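Long-range contact in rRNA adenine N-6-methyltransferase (Saccharopolyspora erythraea, PDB 6NVM), which dimethylates a 23S rRNA adenine at N6 using S-adenosyl-L-methionine, lowering ribosome affinity for macrolide-lincosamide-streptogramin B antibiotics: residues A162-Q167 against A214-R219. Numbering follows the deposited sequence.
Sequences ATMVTQ and AIMRLR
Three reciprocal backbone hydrogen-bond pairs, Ala162 with Leu218, Met164 with Met216 and Thr166 with Ala214, zip strand 159-167 to strand 213-220. This is the antiparallel pairing of 159-167 with 213-220 in the seven-stranded 3-2-1-4-5-7-6 sheet of class I methyltransferases, and the segment axes run nearly antiparallel. The central pair is straight: Met216 N reaches Met164 O at 2.9 Å with 168° at the hydrogen. At the end before helix 168-175 the last bond is less straight, Ala214 N to Thr166 O making 137° at the hydrogen. Between the rungs CA-H...O contacts fill in, the shortest from Arg217 CA to Ala162 O at 3.1 Å.

Apolar packing differs on the two faces. Ala162, Met164, Met216 and Leu218 lie on the side lined by helices 146-155 and 168-175. There Ala162 CB packs against Leu218 CB at 4.2 Å. With chi1 at 63°, Met216 CG sits between its own N and carbonyl carbon, and the Met216 and Thr166 side chains cross at about a right angle, with Met216 SD 4.1 Å from Thr166 OG1. On the other face, against Ile62 of helix 56-65, the Thr163 and Ile215 CG2 methyls approach to 3.9 Å, while Val165 also neighbours Ala140 of the predicted S-adenosyl-L-methionine site.

The end of Arg217 leads away from the pair: its guanidinium bonds Thr65 O and forms a salt bridge with Glu195. Its aliphatic stem nevertheless runs alongside Thr163, pointing the same way, with Arg217 CG 4.0 Å from Thr163 OG1.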
ATOM      1  N   ALA A 162      -1.612   6.277   1.616  1.00 26.10           N
ATOM      2  CA  ALA A 162      -0.954   5.582   2.710  1.00 26.22           C
ATOM      3  C   ALA A 162       0.525   5.533   2.371  1.00 30.60           C
ATOM      4  O   ALA A 162       0.907   4.985   1.332  1.00 32.83           O
ATOM      5  CB  ALA A 162      -1.514   4.174   2.914  1.00 29.39           C
ATOM      6  N   THR A 163       1.347   6.126   3.228  1.00 25.01           N
ATOM      7  CA  THR A 163       2.787   6.193   3.035  1.00 25.13           C
ATOM      8  C   THR A 163       3.427   5.365   4.138  1.00 29.82           C
ATOM      9  O   THR A 163       3.194   5.625   5.323  1.00 29.88           O
ATOM     10  CB  THR A 163       3.272   7.642   3.072  1.00 29.00           C
ATOM     11  OG1 THR A 163       2.604   8.386   2.046  1.00 29.79           O
ATOM     12  CG2 THR A 163       4.774   7.727   2.844  1.00 28.75           C
ATOM     13  N   MET A 164       4.234   4.381   3.752  0.65 30.22           N
ATOM     14  CA  MET A 164       4.724   3.390   4.695  0.65 32.61           C
ATOM     15  C   MET A 164       6.204   3.137   4.479  0.65 33.23           C
ATOM     16  O   MET A 164       6.671   3.056   3.338  0.65 32.87           O
ATOM     17  CB  MET A 164       3.958   2.069   4.552  0.65 34.69           C
ATOM     18  CG  MET A 164       2.530   2.141   5.036  0.65 37.08           C
ATOM     19  SD  MET A 164       1.565   0.712   4.514  0.65 38.78           S
ATOM     20  CE  MET A 164       1.332   1.074   2.776  0.65 36.90           C
ATOM     21  N   VAL A 165       6.931   3.009   5.586  1.00 30.48           N
ATOM     22  CA  VAL A 165       8.296   2.508   5.588  1.00 30.64           C
ATOM     23  C   VAL A 165       8.207   1.028   5.929  1.00 31.24           C
ATOM     24  O   VAL A 165       7.715   0.663   7.006  1.00 31.10           O
ATOM     25  CB  VAL A 165       9.177   3.258   6.599  1.00 31.86           C
ATOM     26  CG1 VAL A 165      10.592   2.689   6.599  1.00 33.12           C
ATOM     27  CG2 VAL A 165       9.186   4.737   6.291  1.00 31.53           C
ATOM     28  N   THR A 166       8.653   0.176   5.009  1.00 33.06           N
ATOM     29  CA  THR A 166       8.596  -1.272   5.169  1.00 34.07           C
ATOM     30  C   THR A 166       9.965  -1.864   4.861  1.00 34.79           C
ATOM     31  O   THR A 166      10.889  -1.166   4.443  1.00 35.81           O
ATOM     32  CB  THR A 166       7.537  -1.897   4.249  1.00 30.58           C
ATOM     33  OG1 THR A 166       7.979  -1.826   2.884  1.00 33.26           O
ATOM     34  CG2 THR A 166       6.206  -1.172   4.383  1.00 28.58           C
ATOM     35  N   GLN A 167      10.093  -3.172   5.052  1.00 37.13           N
ATOM     36  CA  GLN A 167      11.270  -3.857   4.541  1.00 40.69           C
ATOM     37  C   GLN A 167      11.334  -3.693   3.028  1.00 36.56           C
ATOM     38  O   GLN A 167      10.309  -3.566   2.350  1.00 35.26           O
ATOM     39  CB  GLN A 167      11.247  -5.340   4.916  1.00 51.67           C
ATOM     40  CG  GLN A 167      11.521  -5.601   6.386  1.00 63.18           C
ATOM     41  CD  GLN A 167      11.753  -7.070   6.688  1.00 74.44           C
ATOM     42  OE1 GLN A 167      11.511  -7.936   5.847  1.00 77.70           O
ATOM     43  NE2 GLN A 167      12.231  -7.355   7.893  1.00 78.56           N
ATOM     44  N   ALA A 214      12.280   0.534   2.762  1.00 34.04           N
ATOM     45  CA  ALA A 214      11.848   1.294   1.601  1.00 34.23           C
ATOM     46  C   ALA A 214      10.637   2.120   1.998  1.00 30.74           C
ATOM     47  O   ALA A 214       9.929   1.794   2.954  1.00 30.56           O
ATOM     48  CB  ALA A 214      11.516   0.373   0.422  1.00 39.33           C
ATOM     49  N   ILE A 215      10.420   3.203   1.263  1.00 28.24           N
ATOM     50  CA  ILE A 215       9.177   3.958   1.332  1.00 27.88           C
ATOM     51  C   ILE A 215       8.310   3.519   0.167  1.00 29.80           C
ATOM     52  O   ILE A 215       8.755   3.537  -0.989  1.00 30.60           O
ATOM     53  CB  ILE A 215       9.425   5.475   1.284  1.00 27.99           C
ATOM     54  CG1 ILE A 215      10.356   5.904   2.418  1.00 30.99           C
ATOM     55  CG2 ILE A 215       8.097   6.222   1.375  1.00 29.80           C
ATOM     56  CD1 ILE A 215      10.894   7.305   2.258  1.00 33.97           C
ATOM     57  N   MET A 216       7.080   3.121   0.465  1.00 30.37           N
ATOM     58  CA  MET A 216       6.091   2.808  -0.552  1.00 32.16           C
ATOM     59  C   MET A 216       4.814   3.571  -0.232  1.00 29.83           C
ATOM     60  O   MET A 216       4.561   3.943   0.918  1.00 28.41           O
ATOM     61  CB  MET A 216       5.810   1.296  -0.629  1.00 35.45           C
ATOM     62  CG  MET A 216       5.215   0.692   0.632  1.00 35.57           C
ATOM     63  SD  MET A 216       4.787  -1.058   0.441  1.00 37.72           S
ATOM     64  CE  MET A 216       3.494  -0.964  -0.789  1.00 38.11           C
ATOM     65  N   ARG A 217       4.006   3.800  -1.263  1.00 26.56           N
ATOM     66  CA  ARG A 217       2.792   4.588  -1.127  1.00 28.58           C
ATOM     67  C   ARG A 217       1.646   3.924  -1.874  1.00 29.24           C
ATOM     68  O   ARG A 217       1.822   3.442  -2.994  1.00 31.74           O
ATOM     69  CB  ARG A 217       3.008   6.014  -1.654  1.00 32.23           C
ATOM     70  CG  ARG A 217       1.777   6.912  -1.602  1.00 39.05           C
ATOM     71  CD  ARG A 217       2.139   8.350  -1.982  1.00 46.48           C
ATOM     72  NE  ARG A 217       2.806   8.405  -3.282  1.00 53.27           N
ATOM     73  CZ  ARG A 217       3.440   9.470  -3.760  1.00 60.30           C
ATOM     74  NH1 ARG A 217       3.504  10.588  -3.050  1.00 62.01           N
ATOM     75  NH2 ARG A 217       4.015   9.416  -4.952  1.00 63.32           N
ATOM     76  N   LEU A 218       0.486   3.881  -1.229  1.00 32.45           N
ATOM     77  CA  LEU A 218      -0.781   3.567  -1.876  1.00 30.82           C
ATOM     78  C   LEU A 218      -1.558   4.858  -2.085  1.00 30.34           C
ATOM     79  O   LEU A 218      -1.596   5.715  -1.200  1.00 30.78           O
ATOM     80  CB  LEU A 218      -1.626   2.610  -1.029  1.00 31.90           C
ATOM     81  CG  LEU A 218      -0.983   1.331  -0.510  1.00 42.15           C
ATOM     82  CD1 LEU A 218      -2.021   0.497   0.236  1.00 44.30           C
ATOM     83  CD2 LEU A 218      -0.382   0.548  -1.647  1.00 48.94           C
ATOM     84  N   ARG A 219      -2.173   5.003  -3.255  1.00 30.50           N
ATOM     85  CA  ARG A 219      -3.088   6.108  -3.522  1.00 30.75           C
ATOM     86  C   ARG A 219      -4.420   5.513  -3.944  1.00 31.64           C
ATOM     87  O   ARG A 219      -4.479   4.759  -4.921  1.00 28.91           O
ATOM     88  CB  ARG A 219      -2.557   7.047  -4.612  1.00 32.20           C
ATOM     89  CG  ARG A 219      -1.106   7.481  -4.417  1.00 41.29           C
ATOM     90  CD  ARG A 219      -0.654   8.485  -5.479  1.00 50.63           C
ATOM     91  NE  ARG A 219      -1.294   9.780  -5.278  1.00 57.05           N
ATOM     92  CZ  ARG A 219      -2.394  10.191  -5.898  1.00 67.35           C
ATOM     93  NH1 ARG A 219      -2.993   9.422  -6.800  1.00 70.57           N
ATOM     94  NH2 ARG A 219      -2.898  11.384  -5.614  1.00 72.91           N
TER